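Local atomic coordinates of mitomycin biosynthesis 6-O-methyltransferase (Streptomyces lavendulae, PDB entry 3GWZ), a protein that transfers a methyl group from S-adenosyl-L-methionine to the 6-hydroxyl of 6-demethylmitomycins A and B, forming the quinone methoxy group of mitomycins A and B. Residues 99-104 with 110-115; 134-139 with 176-181; 272-277 with 291-296. One frame throughout, in Å; residues are numbered along the deposited sequence.

Contact 1. Residues 99-104 with 110-115; sequences GVFDDL and FAQNAL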
loop_
_atom_site.group_PDB
_atom_site.type_symbol
_atom_site.label_atom_id
_atom_site.label_comp_id
_atom_site.label_asym_id
_atom_site.label_seq_id
_atom_site.Cartn_x
_atom_site.Cartn_y
_atom_site.Cartn_z
ATOM N N GLY A 99 -2.150 1.873 -23.722
ATOM C CA GLY A 99 -1.999 2.941 -22.739
ATOM C C GLY A 99 -1.922 2.525 -21.275
ATOM O O GLY A 99 -1.743 3.370 -20.395
ATOM N N VAL A 100 -2.054 1.232 -21.000
ATOM C CA VAL A 100 -2.045 0.751 -19.620
ATOM C C VAL A 100 -0.696 0.111 -19.304
ATOM O O VAL A 100 -0.324 -0.887 -19.921
ATOM C CB VAL A 100 -3.177 -0.273 -19.383
ATOM C CG1 VAL A 100 -3.147 -0.787 -17.943
ATOM C CG2 VAL A 100 -4.516 0.357 -19.698
ATOM N N PHE A 101 0.012 0.683 -18.325
ATOM C CA PHE A 101 1.436 0.416 -18.092
ATOM C C PHE A 101 2.253 1.029 -19.231
ATOM O O PHE A 101 1.742 1.221 -20.330
ATOM C CB PHE A 101 1.769 -1.082 -18.008
ATOM C CG PHE A 101 1.012 -1.835 -16.944
ATOM C CD1 PHE A 101 0.069 -2.794 -17.298
ATOM C CD2 PHE A 101 1.264 -1.613 -15.602
ATOM C CE1 PHE A 101 -0.623 -3.500 -16.341
ATOM C CE2 PHE A 101 0.578 -2.318 -14.631
ATOM C CZ PHE A 101 -0.373 -3.266 -15.001
ATOM N N ASP A 102 3.520 1.330 -18.959
ATOM C CA ASP A 102 4.468 1.746 -19.995
ATOM C C ASP A 102 5.416 0.591 -20.310
ATOM O O ASP A 102 5.924 -0.075 -19.407
ATOM C CB ASP A 102 5.301 2.953 -19.531
ATOM C CG ASP A 102 4.565 4.283 -19.666
ATOM O OD1 ASP A 102 3.574 4.370 -20.428
ATOM O OD2 ASP A 102 4.995 5.258 -19.006
ATOM N N ASP A 103 5.649 0.347 -21.592
ATOM C CA ASP A 103 6.681 -0.590 -22.016
ATOM C C ASP A 103 7.957 0.235 -22.202
ATOM O O ASP A 103 7.998 1.105 -23.059
ATOM C CB ASP A 103 6.267 -1.249 -23.337
ATOM C CG ASP A 103 7.310 -2.217 -23.870
ATOM O OD1 ASP A 103 8.489 -2.132 -23.461
ATOM O OD2 ASP A 103 6.951 -3.064 -24.711
ATOM N N LEU A 104 8.981 -0.001 -21.385
ATOM C CA LEU A 104 10.168 0.860 -21.442
ATOM C C LEU A 104 10.981 0.647 -22.724
ATOM O O LEU A 104 11.816 1.477 -23.080
ATOM C CB LEU A 104 11.043 0.706 -20.191
ATOM C CG LEU A 104 10.408 1.194 -18.877
ATOM C CD1 LEU A 104 11.474 1.440 -17.824
ATOM C CD2 LEU A 104 9.563 2.447 -19.085
ATOM N N PHE A 110 8.903 -3.079 -17.687
ATOM C CA PHE A 110 7.622 -2.400 -17.736
ATOM C C PHE A 110 7.472 -1.531 -16.497
ATOM O O PHE A 110 8.065 -1.825 -15.463
ATOM C CB PHE A 110 6.486 -3.423 -17.823
ATOM C CG PHE A 110 6.464 -4.171 -19.115
ATOM C CD1 PHE A 110 5.681 -3.729 -20.168
ATOM C CD2 PHE A 110 7.245 -5.299 -19.290
ATOM C CE1 PHE A 110 5.662 -4.419 -21.377
ATOM C CE2 PHE A 110 7.233 -5.983 -20.484
ATOM C CZ PHE A 110 6.441 -5.538 -21.530
ATOM N N ALA A 111 6.690 -0.462 -16.605
ATOM C CA ALA A 111 6.542 0.492 -15.504
ATOM C C ALA A 111 5.098 0.908 -15.286
ATOM O O ALA A 111 4.271 0.829 -16.191
ATOM C CB ALA A 111 7.394 1.732 -15.754
ATOM N N GLN A 112 4.808 1.363 -14.075
ATOM C CA GLN A 112 3.531 1.986 -13.776
ATOM C C GLN A 112 3.376 3.228 -14.628
ATOM O O GLN A 112 4.352 3.925 -14.874
ATOM C CB GLN A 112 3.510 2.426 -12.315
ATOM C CG GLN A 112 2.125 2.540 -11.711
ATOM C CD GLN A 112 1.592 1.184 -11.321
ATOM O OE1 GLN A 112 1.066 0.442 -12.158
ATOM N NE2 GLN A 112 1.742 0.839 -10.048
ATOM N N ASN A 113 2.156 3.505 -15.075
ATOM C CA ASN A 113 1.823 4.828 -15.605
ATOM C C ASN A 113 0.510 5.339 -15.028
ATOM O O ASN A 113 -0.060 4.709 -14.139
ATOM C CB ASN A 113 1.819 4.867 -17.143
ATOM C CG ASN A 113 0.709 4.023 -17.768
ATOM O OD1 ASN A 113 -0.131 3.428 -17.076
ATOM N ND2 ASN A 113 0.708 3.970 -19.094
ATOM N N ALA A 114 0.043 6.478 -15.531
ATOM C CA ALA A 114 -1.155 7.135 -15.010
ATOM C C ALA A 114 -2.370 6.214 -15.045
ATOM O O ALA A 114 -3.162 6.171 -14.104
ATOM C CB ALA A 114 -1.444 8.412 -15.800
ATOM N N LEU A 115 -2.521 5.475 -16.136
ATOM C CA LEU A 115 -3.660 4.574 -16.264
ATOM C C LEU A 115 -3.525 3.348 -15.381
ATOM O O LEU A 115 -4.478 2.971 -14.705
ATOM C CB LEU A 115 -3.902 4.168 -17.721
ATOM C CG LEU A 115 -4.313 5.296 -18.668
ATOM C CD1 LEU A 115 -4.841 4.709 -19.968
ATOM C CD2 LEU A 115 -5.361 6.205 -18.028
HETATM O O HOH W 1 5.935 5.242 -16.635
#

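Contact 2. Residues 134-139 with 176-181; sequences QAAPWH and RELFNR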
loop_
_atom_site.group_PDB
_atom_site.type_symbol
_atom_site.label_atom_id
_atom_site.label_comp_id
_atom_site.label_asym_id
_atom_site.label_seq_id
_atom_site.Cartn_x
_atom_site.Cartn_y
_atom_site.Cartn_z
ATOM N N GLN A 134 -15.423 -7.023 -11.629
ATOM C CA GLN A 134 -15.656 -7.495 -12.995
ATOM C C GLN A 134 -14.748 -8.664 -13.394
ATOM O O GLN A 134 -15.058 -9.414 -14.320
ATOM C CB GLN A 134 -15.437 -6.350 -13.981
ATOM C CG GLN A 134 -16.447 -5.229 -13.860
ATOM C CD GLN A 134 -16.038 -4.006 -14.650
ATOM O OE1 GLN A 134 -15.043 -4.029 -15.383
ATOM N NE2 GLN A 134 -16.790 -2.922 -14.496
ATOM N N ALA A 135 -13.618 -8.798 -12.711
ATOM C CA ALA A 135 -12.676 -9.876 -13.003
ATOM C C ALA A 135 -13.281 -11.245 -12.698
ATOM O O ALA A 135 -12.921 -12.246 -13.322
ATOM C CB ALA A 135 -11.390 -9.677 -12.212
ATOM N N ALA A 136 -14.199 -11.286 -11.733
ATOM C CA ALA A 136 -14.858 -12.529 -11.349
ATOM C C ALA A 136 -15.527 -13.214 -12.533
ATOM O O ALA A 136 -16.225 -12.571 -13.320
ATOM C CB ALA A 136 -15.887 -12.286 -10.239
ATOM N N PRO A 137 -15.331 -14.536 -12.651
ATOM C CA PRO A 137 -15.879 -15.290 -13.785
ATOM C C PRO A 137 -17.400 -15.189 -13.847
ATOM O O PRO A 137 -17.962 -15.160 -14.940
ATOM C CB PRO A 137 -15.426 -16.730 -13.499
ATOM C CG PRO A 137 -15.101 -16.740 -12.017
ATOM C CD PRO A 137 -14.497 -15.386 -11.786
ATOM N N TRP A 138 -18.058 -15.114 -12.692
ATOM C CA TRP A 138 -19.522 -15.079 -12.673
ATOM C C TRP A 138 -20.073 -13.731 -13.116
ATOM O O TRP A 138 -21.222 -13.628 -13.565
ATOM C CB TRP A 138 -20.070 -15.481 -11.292
ATOM C CG TRP A 138 -19.313 -14.914 -10.116
ATOM C CD1 TRP A 138 -18.397 -15.566 -9.349
ATOM C CD2 TRP A 138 -19.415 -13.585 -9.575
ATOM N NE1 TRP A 138 -17.931 -14.742 -8.360
ATOM C CE2 TRP A 138 -18.534 -13.517 -8.477
ATOM C CE3 TRP A 138 -20.164 -12.451 -9.914
ATOM C CZ2 TRP A 138 -18.375 -12.359 -7.712
ATOM C CZ3 TRP A 138 -20.006 -11.296 -9.157
ATOM C CH2 TRP A 138 -19.118 -11.263 -8.061
ATOM N N HIS A 139 -19.260 -12.688 -12.972
ATOM C CA HIS A 139 -19.636 -11.376 -13.465
ATOM C C HIS A 139 -19.578 -11.431 -14.998
ATOM O O HIS A 139 -20.569 -11.184 -15.675
ATOM C CB HIS A 139 -18.675 -10.330 -12.901
ATOM C CG HIS A 139 -19.069 -8.909 -13.172
ATOM N ND1 HIS A 139 -19.073 -8.364 -14.437
ATOM C CD2 HIS A 139 -19.411 -7.903 -12.328
ATOM C CE1 HIS A 139 -19.440 -7.097 -14.367
ATOM N NE2 HIS A 139 -19.646 -6.790 -13.098
ATOM N N ARG A 176 -19.424 -11.686 -2.004
ATOM C CA ARG A 176 -19.971 -10.599 -1.193
ATOM C C ARG A 176 -18.946 -9.477 -1.036
ATOM O O ARG A 176 -19.267 -8.294 -1.161
ATOM C CB ARG A 176 -20.384 -11.131 0.187
ATOM C CG ARG A 176 -21.170 -10.150 1.065
ATOM C CD ARG A 176 -21.258 -10.691 2.497
ATOM N NE ARG A 176 -21.664 -12.097 2.503
ATOM C CZ ARG A 176 -21.184 -13.023 3.326
ATOM N NH1 ARG A 176 -20.265 -12.713 4.225
ATOM N NH2 ARG A 176 -21.621 -14.270 3.243
ATOM N N GLU A 177 -17.704 -9.859 -0.785
ATOM C CA GLU A 177 -16.641 -8.888 -0.562
ATOM C C GLU A 177 -16.351 -8.074 -1.828
ATOM O O GLU A 177 -16.265 -6.849 -1.760
ATOM C CB GLU A 177 -15.375 -9.593 -0.051
ATOM C CG GLU A 177 -14.087 -8.783 -0.187
ATOM C CD GLU A 177 -13.789 -7.936 1.033
ATOM O OE1 GLU A 177 -14.743 -7.538 1.733
ATOM O OE2 GLU A 177 -12.595 -7.667 1.293
ATOM N N LEU A 178 -16.215 -8.742 -2.976
ATOM C CA LEU A 178 -15.966 -8.030 -4.235
ATOM C C LEU A 178 -17.079 -7.032 -4.555
ATOM O O LEU A 178 -16.814 -5.894 -4.958
ATOM C CB LEU A 178 -15.811 -8.998 -5.412
ATOM C CG LEU A 178 -14.525 -9.821 -5.412
ATOM C CD1 LEU A 178 -14.575 -10.829 -6.546
ATOM C CD2 LEU A 178 -13.323 -8.893 -5.531
ATOM N N PHE A 179 -18.325 -7.464 -4.392
ATOM C CA PHE A 179 -19.436 -6.558 -4.655
ATOM C C PHE A 179 -19.515 -5.403 -3.641
ATOM O O PHE A 179 -19.606 -4.223 -4.017
ATOM C CB PHE A 179 -20.777 -7.283 -4.702
ATOM C CG PHE A 179 -21.944 -6.333 -4.698
ATOM C CD1 PHE A 179 -22.086 -5.401 -5.717
ATOM C CD2 PHE A 179 -22.859 -6.333 -3.666
ATOM C CE1 PHE A 179 -23.144 -4.493 -5.712
ATOM C CE2 PHE A 179 -23.922 -5.432 -3.655
ATOM C CZ PHE A 179 -24.063 -4.514 -4.686
ATOM N N ASN A 180 -19.487 -5.735 -2.358
ATOM C CA ASN A 180 -19.592 -4.700 -1.326
ATOM C C ASN A 180 -18.473 -3.664 -1.369
ATOM O O ASN A 180 -18.695 -2.498 -1.040
ATOM C CB ASN A 180 -19.699 -5.325 0.065
ATOM C CG ASN A 180 -21.063 -5.938 0.313
ATOM O OD1 ASN A 180 -22.007 -5.698 -0.443
ATOM N ND2 ASN A 180 -21.174 -6.727 1.368
ATOM N N ARG A 181 -17.276 -4.091 -1.771
ATOM C CA ARG A 181 -16.174 -3.159 -2.000
ATOM C C ARG A 181 -16.456 -2.240 -3.193
ATOM O O ARG A 181 -16.170 -1.049 -3.143
ATOM C CB ARG A 181 -14.848 -3.904 -2.229
ATOM C CG ARG A 181 -14.157 -4.390 -0.957
ATOM C CD ARG A 181 -12.870 -5.161 -1.268
ATOM N NE ARG A 181 -11.808 -4.290 -1.773
ATOM C CZ ARG A 181 -10.934 -3.641 -1.004
ATOM N NH1 ARG A 181 -11.003 -3.751 0.324
ATOM N NH2 ARG A 181 -9.988 -2.883 -1.558
#

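Contact 3. Residues 272-277 with 291-296; sequences YLIKHV and RRIATA. With SAH (S-adenosyl-L-homocysteine), chain G.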
loop_
_atom_site.group_PDB
_atom_site.type_symbol
_atom_site.label_atom_id
_atom_site.label_comp_id
_atom_site.label_asym_id
_atom_site.label_seq_id
_atom_site.Cartn_x
_atom_site.Cartn_y
_atom_site.Cartn_z
ATOM N N TYR A 272 -36.127 8.961 6.063
ATOM C CA TYR A 272 -35.725 7.670 5.529
ATOM C C TYR A 272 -34.859 7.901 4.301
ATOM O O TYR A 272 -35.122 8.809 3.510
ATOM C CB TYR A 272 -36.956 6.836 5.165
ATOM C CG TYR A 272 -37.739 6.420 6.390
ATOM C CD1 TYR A 272 -37.527 5.184 6.980
ATOM C CD2 TYR A 272 -38.660 7.284 6.978
ATOM C CE1 TYR A 272 -38.214 4.807 8.118
ATOM C CE2 TYR A 272 -39.364 6.913 8.115
ATOM C CZ TYR A 272 -39.137 5.681 8.682
ATOM O OH TYR A 272 -39.832 5.302 9.813
ATOM N N LEU A 273 -33.817 7.093 4.152
ATOM C CA LEU A 273 -32.931 7.228 3.005
ATOM C C LEU A 273 -32.871 5.891 2.287
ATOM O O LEU A 273 -32.854 4.843 2.926
ATOM C CB LEU A 273 -31.530 7.656 3.440
ATOM C CG LEU A 273 -31.377 9.045 4.077
ATOM C CD1 LEU A 273 -31.804 9.002 5.525
ATOM C CD2 LEU A 273 -29.941 9.513 3.977
ATOM N N ILE A 274 -32.856 5.932 0.960
ATOM C CA ILE A 274 -32.772 4.712 0.157
ATOM C C ILE A 274 -31.970 5.025 -1.111
ATOM O O ILE A 274 -32.460 5.660 -2.032
ATOM C CB ILE A 274 -34.173 4.118 -0.131
ATOM C CG1 ILE A 274 -34.068 2.740 -0.795
ATOM C CG2 ILE A 274 -35.031 5.068 -0.973
ATOM C CD1 ILE A 274 -35.377 1.935 -0.717
ATOM N N LYS A 275 -30.712 4.606 -1.122
ATOM C CA LYS A 275 -29.770 5.026 -2.155
ATOM C C LYS A 275 -29.307 3.822 -2.955
ATOM O O LYS A 275 -28.807 2.860 -2.374
ATOM C CB LYS A 275 -28.554 5.711 -1.505
ATOM C CG LYS A 275 -27.448 6.090 -2.480
ATOM C CD LYS A 275 -26.450 7.085 -1.875
ATOM C CE LYS A 275 -25.425 6.413 -0.957
ATOM N NZ LYS A 275 -24.436 5.568 -1.698
ATOM N N HIS A 276 -29.486 3.889 -4.276
ATOM C CA HIS A 276 -29.077 2.836 -5.197
ATOM C C HIS A 276 -29.670 1.488 -4.805
ATOM O O HIS A 276 -29.020 0.441 -4.916
ATOM C CB HIS A 276 -27.547 2.757 -5.295
ATOM C CG HIS A 276 -26.923 3.976 -5.899
ATOM N ND1 HIS A 276 -27.463 4.622 -6.994
ATOM C CD2 HIS A 276 -25.807 4.667 -5.567
ATOM C CE1 HIS A 276 -26.706 5.659 -7.307
ATOM N NE2 HIS A 276 -25.693 5.707 -6.457
ATOM N N VAL A 277 -30.911 1.523 -4.338
ATOM C CA VAL A 277 -31.617 0.297 -4.012
ATOM C C VAL A 277 -32.749 0.083 -5.003
ATOM O O VAL A 277 -32.844 -0.973 -5.628
ATOM C CB VAL A 277 -32.141 0.294 -2.551
ATOM C CG1 VAL A 277 -33.211 -0.800 -2.352
ATOM C CG2 VAL A 277 -30.987 0.095 -1.582
ATOM N N ARG A 291 -44.450 1.070 -0.368
ATOM C CA ARG A 291 -45.663 0.983 0.438
ATOM C C ARG A 291 -45.320 0.698 1.899
ATOM O O ARG A 291 -45.918 1.281 2.804
ATOM C CB ARG A 291 -46.628 -0.068 -0.128
ATOM C CG ARG A 291 -47.435 0.437 -1.323
ATOM C CD ARG A 291 -48.387 -0.616 -1.887
ATOM N NE ARG A 291 -49.125 -0.097 -3.040
ATOM C CZ ARG A 291 -49.850 -0.840 -3.873
ATOM N NH1 ARG A 291 -49.946 -2.153 -3.694
ATOM N NH2 ARG A 291 -50.478 -0.269 -4.893
ATOM N N ARG A 292 -44.347 -0.179 2.132
ATOM C CA ARG A 292 -43.916 -0.445 3.498
ATOM C C ARG A 292 -43.243 0.782 4.114
ATOM O O ARG A 292 -43.380 1.039 5.309
ATOM C CB ARG A 292 -43.002 -1.668 3.580
ATOM C CG ARG A 292 -42.789 -2.131 5.025
ATOM C CD ARG A 292 -42.166 -3.510 5.113
ATOM N NE ARG A 292 -42.984 -4.535 4.468
ATOM C CZ ARG A 292 -44.011 -5.149 5.046
ATOM N NH1 ARG A 292 -44.365 -4.836 6.286
ATOM N NH2 ARG A 292 -44.686 -6.080 4.382
ATOM N N ILE A 293 -42.510 1.540 3.305
ATOM C CA ILE A 293 -41.903 2.767 3.799
ATOM C C ILE A 293 -42.996 3.774 4.139
ATOM O O ILE A 293 -43.003 4.353 5.218
ATOM C CB ILE A 293 -40.927 3.382 2.774
ATOM C CG1 ILE A 293 -39.728 2.453 2.564
ATOM C CG2 ILE A 293 -40.457 4.755 3.231
ATOM C CD1 ILE A 293 -38.852 2.872 1.394
ATOM N N ALA A 294 -43.937 3.963 3.221
ATOM C CA ALA A 294 -45.039 4.892 3.453
ATOM C C ALA A 294 -45.761 4.614 4.780
ATOM O O ALA A 294 -46.119 5.542 5.507
ATOM C CB ALA A 294 -46.030 4.847 2.279
ATOM N N THR A 295 -45.973 3.337 5.072
ATOM C CA THR A 295 -46.655 2.915 6.294
ATOM C C THR A 295 -45.884 3.334 7.543
ATOM O O THR A 295 -46.475 3.683 8.570
ATOM C CB THR A 295 -46.857 1.388 6.300
ATOM O OG1 THR A 295 -47.769 1.027 5.253
ATOM C CG2 THR A 295 -47.415 0.915 7.634
ATOM N N ALA A 296 -44.559 3.319 7.440
ATOM C CA ALA A 296 -43.691 3.602 8.578
ATOM C C ALA A 296 -43.524 5.101 8.806
ATOM O O ALA A 296 -43.036 5.528 9.853
ATOM C CB ALA A 296 -42.320 2.952 8.375
HETATM N N SAH G . -27.296 1.873 -0.168
HETATM C CA SAH G . -25.938 1.277 -0.414
HETATM C CB SAH G . -25.975 -0.091 -1.123
HETATM C CG SAH G . -26.656 -0.131 -2.504
HETATM S SD SAH G . -26.512 -1.743 -3.265
HETATM C C SAH G . -25.114 2.238 -1.223
HETATM O O SAH G . -23.888 2.099 -1.275
HETATM O OXT SAH G . -25.644 3.178 -1.832
HETATM C "C5'" SAH G . -28.104 -2.422 -2.840
HETATM C "C4'" SAH G . -28.162 -3.037 -1.426
HETATM O "O4'" SAH G . -29.442 -3.644 -1.131
HETATM C "C3'" SAH G . -27.125 -4.120 -1.112
HETATM O "O3'" SAH G . -26.238 -3.634 -0.092
HETATM C "C2'" SAH G . -27.915 -5.319 -0.579
HETATM O "O2'" SAH G . -27.328 -5.932 0.576
HETATM C "C1'" SAH G . -29.220 -4.685 -0.157
HETATM N N9 SAH G . -30.393 -5.587 -0.198
HETATM C C8 SAH G . -30.771 -6.367 -1.236
HETATM N N7 SAH G . -31.915 -7.033 -0.938
HETATM C C5 SAH G . -32.282 -6.656 0.311
HETATM C C6 SAH G . -33.396 -6.964 1.228
HETATM N N6 SAH G . -34.352 -7.836 0.827
HETATM N N1 SAH G . -33.410 -6.363 2.449
HETATM C C2 SAH G . -32.451 -5.504 2.823
HETATM N N3 SAH G . -31.406 -5.173 2.035
HETATM C C4 SAH G . -31.277 -5.706 0.794
#

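Contact 1. Residues 99-104 with 110-115
Asp102 and Ala111 face each other in the short beta hairpin of the dimerisation domain and illustrate how a brief strand pairing can be continued by a single side chain. The backbone supplies the first bonds. Asp102 N donates to Ala111 O (2.9 Å) and Ala111 N to Asp102 O (2.9 Å), an antiparallel hydrogen-bonded pair; Asp103 and Phe110 form the adjoining non-hydrogen-bonded pair.

Where strand geometry ends, Asn113 takes over. Its ND2 reaches Gly99 O at 2.8 Å and Asp102 OD1 at 3.2 Å, approaching the latter from above the carboxylate, whose plane stands 83° from the amide. The amide oxygen OD1 accepts Phe101 N at 3.0 Å and also Ser116 N, so one side chain caps the following helix and grips the opposite segment. A chi1 of 66°, with CG lodged between backbone N and carbonyl carbon, delivers the amide to both tasks. The other carboxylate oxygen is bridged by water: the water donates to Asp102 OD2 and to Gln112 O.

Van der Waals contacts fill the two ends. Leu104 CD2 rests on Ala111 CB at 4.0 Å, an apolar pair, and Phe110 CE1 comes within 3.7 Å of the carboxylate carbon CG of Asp103, whose OD1 takes a hydrogen bond from Gly105 N. At the other end Leu115 CD1 lies 3.4 Å from the carbonyl Gly99 O. Gly99, with positive phi, is the C-prime residue of the Schellman motif that terminates helix 85-97.

The hairpin follows that helix after a short link and leads into helix 114-117. Phe101 and Phe110 both lean on Leu92 of helix 85-97, Phe110 is hydrogen-bonded through its backbone to Arg72 of strand 72-73, which flanks strand 109-111 on its other side, and Leu115 packs on Thr41 of the second subunit.

Contact 2. Residues 134-139 with 176-181
Leu178 meets Trp138 and Ala136 in a small helix-to-helix packing contact, where the joint between helices 126-135 and 137-144 rests on the long helix 173-197. It is a worked example of an interface carried by one methyl group: no hydrogen bond crosses it, and the two segments bury only 101 Å² against each other.

Leu178 has the most surface covered. It leaves its helix toward the joint with CG anti to the carbonyl carbon (chi1 -71°), which carries CD1 forward as the touching atom. The same leucine also packs on Phe133 of helix 126-135, so it meets that helix as well as the joint that follows it.

Trp138 comes next. Its chi1 of 41° swings the indole back over its own segment, and one ring face receives Ala136 CB, 3.4 Å above the plane and offset toward the rim. The benzo side of the indole projects farther, CZ2 coming 4.3 Å from Leu178 CD1, while Leu168 of helix 165-171 provides further packing for the ring. The backbone of Trp138 is tied separately, its O accepting a hydrogen bond from Asn161 ND2.

Ala136 occupies the N-cap position of helix 137-144, and its O receives a weak bond from His139 N. Nearby, Pro137 packs on Glu144 and Gln134 on Leu46, both of the second subunit, which places the joint beside that subunit. On the other segment Phe179, next to Leu178, touches the bound S-adenosyl-L-homocysteine, although the Trp138 side chain itself remains about 13 Å from that ligand. The methyl CD1 of Leu178 is the common point of the contact, reaching the CB of Ala136 at 4.2 Å as well as the indole.

Contact 3. Residues 272-277 with 291-296
Ile274 and Tyr272 point from their strand toward Ile293 and Ala296 in a beta-alpha-beta crossover of the class I methyltransferase fold, the unit formed by strand 271-275, helix 283-296 and strand 302-308. Strand and helix run nearly antiparallel, at 162°, their axes 11.0 Å apart. The contact exemplifies a division of labour along a strand: one face packs on a helix while the carboxyl end serves the cofactor.

The packing is apolar and buried. Ile274 and Ile293 touch through their terminal methyls, CD1 to CD1 at 4.2 Å. Ile293 also turns its other branch to the tyrosine, CG2 lying 4.5 Å from Tyr272 CG, and strand 205-209 adds Ile209 to its surroundings. At the helix end Ala296 CB sits 4.2 Å from Tyr272 CZ. The tyrosine hydroxyl finds its hydrogen bonds with Pro266 O and Ala269 N, which fix the far end of the ring beside the helix terminus.

The polar interactions gather at Lys275 and His276, beyond the packed residues. Lys275 holds S-adenosyl-L-homocysteine twice: its backbone O accepts the ligand's amino N at 2.9 Å, and its NZ donates to the carboxylate OXT at 2.7 Å. Bends at chi3 (80°) and chi4 (70°) curl the side chain back, so that backbone and amine serve one amino acid moiety. Glu190 forms a salt bridge with NZ and Ser187 a hydrogen bond; together with the ligand carboxylate, Glu190 would be expected to stabilise the positive charge.

His276 is anchored on both ring nitrogens, ND1 by Asp307 and NE2 by Glu190. It turns a ring edge toward OXT, while its backbone O lies 3.4 Å from CG of the ligand.

From the N terminus the three contacts follow one another in series; none encloses or crosses another. Contact 1 closes the short loop of the hairpin in the dimerisation domain. Helix 126-135, the next helix after 114-117, leads into contact 2, where a loop of 36 mostly helical residues is closed against helix 173-197. Both of these contacts touch the second subunit. Contact 3 closes the strand-to-helix half of a crossover in the cofactor-binding domain, and no other chain reaches it. Contacts 1 and 3 lie on opposite sides of the chain's centre, their own centres 46 Å apart, while contact 2 occupies the helical region nearer the middle.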